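Local coordinates for Xaa-Pro dipeptidase (Lactobacillus brevis, PDB 3I7M), which is the N-terminal domain of a probable manganese-dependent metalloexopeptidase of family M24B, which as a whole is expected to cleave Xaa-Pro dipeptides, at residues A[53-58]-A[74-79]. Sequence-based numbering, arbitrary orientation.
Sequences DPFIFA and PVIGYL
Pro74 opens the pairing with its carbonyl: Ile56 N donates to Pro74 O over 3.0 Å in an almost straight hydrogen bond, and Trp71 NE1 hydrogen-bonds to the same oxygen. Beside it, the Pro74 ring meets the CB of Phe55. Val75 bridges Ile56 in parallel register, the two side chains lying side by side on one face of the sheet, with Val75 CG1 4.1 Å from Ile56 CG2. Ile76 N donates to Ile56 O (2.9 Å) and Ile76 O accepts from Ala58 N, the two residues flanking its bridge partner Phe57, which is the pattern of parallel strands. On the other face its side chain forks between two phenylalanines. The second torsion (chi2 86°) turns CD1 off the extended path and swings it to within 3.5 Å of Phe55 CD1, whereas CG2 lies against the CD1-CE1 side of Phe57, 3.8 Å from Phe57 CD1. Gly77 sends its CA hydrogen to Ala58 O, which also accepts from Tyr78 N at 3.1 Å; that last bond is more bent (137°), though its donor lies in the carbonyl plane. The Tyr78 and Phe57 rings are nearly parallel (14°) but slid apart, their centroids 5.3 Å from each other, so contact is confined mainly to Phe57 CE2 and CZ against Tyr78 CB, CG and CD2. An alanine in place of Phe57 would probably leave Ile76 CG2 and the Tyr78 ring without their shared neighbour. The two strands belong to a beta-alpha-beta unit: helix 63-67 packs on Ile56, Ala58 and Val75, while helix 84-94 packs on Phe55 and Phe57. Tyr78 OH hydrogen-bonds to Val43 N, and strand 55-59 continues the sheet to antiparallel strand 45-48, leaving 75-78 outermost within the chain.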
ATOM      1  N   ASP A  53       6.236  10.923   1.115  1.00 15.17           N
ATOM      2  CA  ASP A  53       5.528  10.591  -0.083  1.00 14.53           C
ATOM      3  C   ASP A  53       5.172   9.090  -0.149  1.00 12.57           C
ATOM      4  O   ASP A  53       5.923   8.223   0.354  1.00 14.53           O
ATOM      5  CB  ASP A  53       6.365  10.926  -1.319  1.00 14.79           C
ATOM      6  CG  ASP A  53       6.515  12.438  -1.563  1.00 19.44           C
ATOM      7  OD1 ASP A  53       5.819  13.273  -0.905  1.00 23.09           O
ATOM      8  OD2 ASP A  53       7.282  12.688  -2.504  1.00 24.33           O
ATOM      9  N   PRO A  54       4.031   8.830  -0.798  1.00 12.79           N
ATOM     10  CA  PRO A  54       3.597   7.437  -0.981  1.00 11.03           C
ATOM     11  C   PRO A  54       4.305   6.780  -2.158  1.00 12.10           C
ATOM     12  O   PRO A  54       5.044   7.435  -2.891  1.00 13.24           O
ATOM     13  CB  PRO A  54       2.138   7.569  -1.302  1.00 10.87           C
ATOM     14  CG  PRO A  54       2.072   8.882  -2.133  1.00 12.53           C
ATOM     15  CD  PRO A  54       3.111   9.776  -1.445  1.00 12.96           C
ATOM     16  N   PHE A  55       4.030   5.503  -2.371  1.00 10.82           N
ATOM     17  CA  PHE A  55       4.465   4.827  -3.579  1.00 11.16           C
ATOM     18  C   PHE A  55       3.439   3.764  -3.937  1.00 10.60           C
ATOM     19  O   PHE A  55       2.642   3.303  -3.100  1.00 10.57           O
ATOM     20  CB  PHE A  55       5.852   4.223  -3.467  1.00 11.20           C
ATOM     21  CG  PHE A  55       6.006   3.091  -2.513  1.00 13.95           C
ATOM     22  CD1 PHE A  55       5.815   1.767  -2.897  1.00 12.25           C
ATOM     23  CD2 PHE A  55       6.415   3.339  -1.219  1.00 13.12           C
ATOM     24  CE1 PHE A  55       5.973   0.729  -1.999  1.00 12.36           C
ATOM     25  CE2 PHE A  55       6.629   2.334  -0.306  1.00 12.27           C
ATOM     26  CZ  PHE A  55       6.421   0.989  -0.702  1.00 11.92           C
ATOM     27  N   ILE A  56       3.434   3.356  -5.189  1.00 10.65           N
ATOM     28  CA  ILE A  56       2.671   2.214  -5.663  1.00  9.80           C
ATOM     29  C   ILE A  56       3.645   1.077  -5.964  1.00  9.70           C
ATOM     30  O   ILE A  56       4.761   1.301  -6.479  1.00 10.55           O
ATOM     31  CB  ILE A  56       1.828   2.548  -6.886  1.00 10.26           C
ATOM     32  CG1 ILE A  56       0.729   3.458  -6.440  1.00 10.80           C
ATOM     33  CG2 ILE A  56       1.264   1.313  -7.580  1.00 11.23           C
ATOM     34  CD1 ILE A  56      -0.109   3.992  -7.606  1.00 14.84           C
ATOM     35  N   PHE A  57       3.232  -0.158  -5.670  1.00  9.09           N
ATOM     36  CA  PHE A  57       3.994  -1.367  -5.975  1.00  9.87           C
ATOM     37  C   PHE A  57       3.109  -2.253  -6.828  1.00  8.82           C
ATOM     38  O   PHE A  57       1.920  -2.441  -6.528  1.00  9.24           O
ATOM     39  CB  PHE A  57       4.376  -2.097  -4.693  1.00  9.71           C
ATOM     40  CG  PHE A  57       5.277  -3.221  -4.912  1.00 10.81           C
ATOM     41  CD1 PHE A  57       6.664  -3.041  -4.911  1.00 13.40           C
ATOM     42  CD2 PHE A  57       4.796  -4.514  -5.124  1.00 12.94           C
ATOM     43  CE1 PHE A  57       7.528  -4.127  -5.156  1.00 14.20           C
ATOM     44  CE2 PHE A  57       5.712  -5.557  -5.358  1.00 15.27           C
ATOM     45  CZ  PHE A  57       7.039  -5.305  -5.363  1.00 14.14           C
ATOM     46  N   ALA A  58       3.605  -2.737  -7.980  1.00  9.29           N
ATOM     47  CA  ALA A  58       2.797  -3.404  -8.941  1.00  8.75           C
ATOM     48  C   ALA A  58       3.565  -4.402  -9.734  1.00  8.85           C
ATOM     49  O   ALA A  58       4.779  -4.300  -9.815  1.00 10.03           O
ATOM     50  CB  ALA A  58       2.169  -2.401  -9.911  1.00  9.31           C
ATOM     51  N   PRO A  74       6.511   7.576  -6.899  1.00 15.32           N
ATOM     52  CA  PRO A  74       7.095   6.356  -7.460  1.00 14.93           C
ATOM     53  C   PRO A  74       6.126   5.181  -7.697  1.00 14.78           C
ATOM     54  O   PRO A  74       5.103   5.025  -7.008  1.00 13.94           O
ATOM     55  CB  PRO A  74       8.183   6.013  -6.506  1.00 16.04           C
ATOM     56  CG  PRO A  74       8.548   7.321  -5.902  1.00 14.95           C
ATOM     57  CD  PRO A  74       7.287   8.035  -5.747  1.00 15.66           C
ATOM     58  N   VAL A  75       6.421   4.448  -8.746  1.00 14.06           N
ATOM     59  CA  VAL A  75       5.798   3.171  -9.059  1.00 13.09           C
ATOM     60  C   VAL A  75       6.890   2.150  -9.234  1.00 13.58           C
ATOM     61  O   VAL A  75       7.750   2.262 -10.173  1.00 15.13           O
ATOM     62  CB  VAL A  75       4.905   3.205 -10.305  1.00 13.38           C
ATOM     63  CG1 VAL A  75       4.173   1.836 -10.464  1.00 14.03           C
ATOM     64  CG2 VAL A  75       3.892   4.388 -10.350  1.00 13.70           C
ATOM     65  N   ILE A  76       6.883   1.125  -8.394  1.00 12.81           N
ATOM     66  CA  ILE A  76       7.891   0.133  -8.307  1.00 11.75           C
ATOM     67  C   ILE A  76       7.324  -1.166  -8.827  1.00 12.93           C
ATOM     68  O   ILE A  76       6.295  -1.639  -8.368  1.00 13.37           O
ATOM     69  CB  ILE A  76       8.378  -0.101  -6.836  1.00 14.65           C
ATOM     70  CG1 ILE A  76       8.958   1.195  -6.247  1.00 17.97           C
ATOM     71  CG2 ILE A  76       9.395  -1.201  -6.739  1.00 13.29           C
ATOM     72  CD1 ILE A  76       7.938   2.076  -5.644  1.00 22.10           C
ATOM     73  N   GLY A  77       7.969  -1.741  -9.815  1.00 11.04           N
ATOM     74  CA  GLY A  77       7.516  -2.986 -10.350  1.00 10.85           C
ATOM     75  C   GLY A  77       8.280  -4.189  -9.903  1.00 10.61           C
ATOM     76  O   GLY A  77       9.438  -4.089  -9.434  1.00 12.23           O
ATOM     77  N   TYR A  78       7.646  -5.314 -10.068  1.00  8.85           N
ATOM     78  CA  TYR A  78       8.299  -6.592  -9.796  1.00 10.69           C
ATOM     79  C   TYR A  78       7.996  -7.583 -10.868  1.00 10.28           C
ATOM     80  O   TYR A  78       6.914  -7.641 -11.477  1.00 10.63           O
ATOM     81  CB  TYR A  78       7.951  -7.145  -8.405  1.00  9.72           C
ATOM     82  CG  TYR A  78       6.652  -7.898  -8.289  1.00 12.17           C
ATOM     83  CD1 TYR A  78       6.612  -9.248  -8.175  1.00 10.39           C
ATOM     84  CD2 TYR A  78       5.434  -7.200  -8.231  1.00 11.63           C
ATOM     85  CE1 TYR A  78       5.469  -9.959  -8.086  1.00 10.23           C
ATOM     86  CE2 TYR A  78       4.253  -7.922  -8.115  1.00 11.89           C
ATOM     87  CZ  TYR A  78       4.270  -9.269  -8.007  1.00 10.05           C
ATOM     88  OH  TYR A  78       3.083  -9.972  -7.843  1.00 12.61           O
ATOM     89  N   LEU A  79       8.980  -8.474 -11.096  1.00 13.97           N
ATOM     90  CA  LEU A  79       8.864  -9.542 -12.093  1.00 15.22           C
ATOM     91  C   LEU A  79       8.295 -10.786 -11.474  1.00 16.85           C
ATOM     92  O   LEU A  79       8.359 -10.938 -10.263  1.00 17.51           O
ATOM     93  CB  LEU A  79      10.211  -9.797 -12.779  1.00 15.32           C
ATOM     94  CG  LEU A  79      10.612  -8.563 -13.614  1.00 17.62           C
ATOM     95  CD1 LEU A  79      12.164  -8.557 -13.799  1.00 22.58           C
ATOM     96  CD2 LEU A  79       9.919  -8.515 -14.921  1.00 20.57           C
TER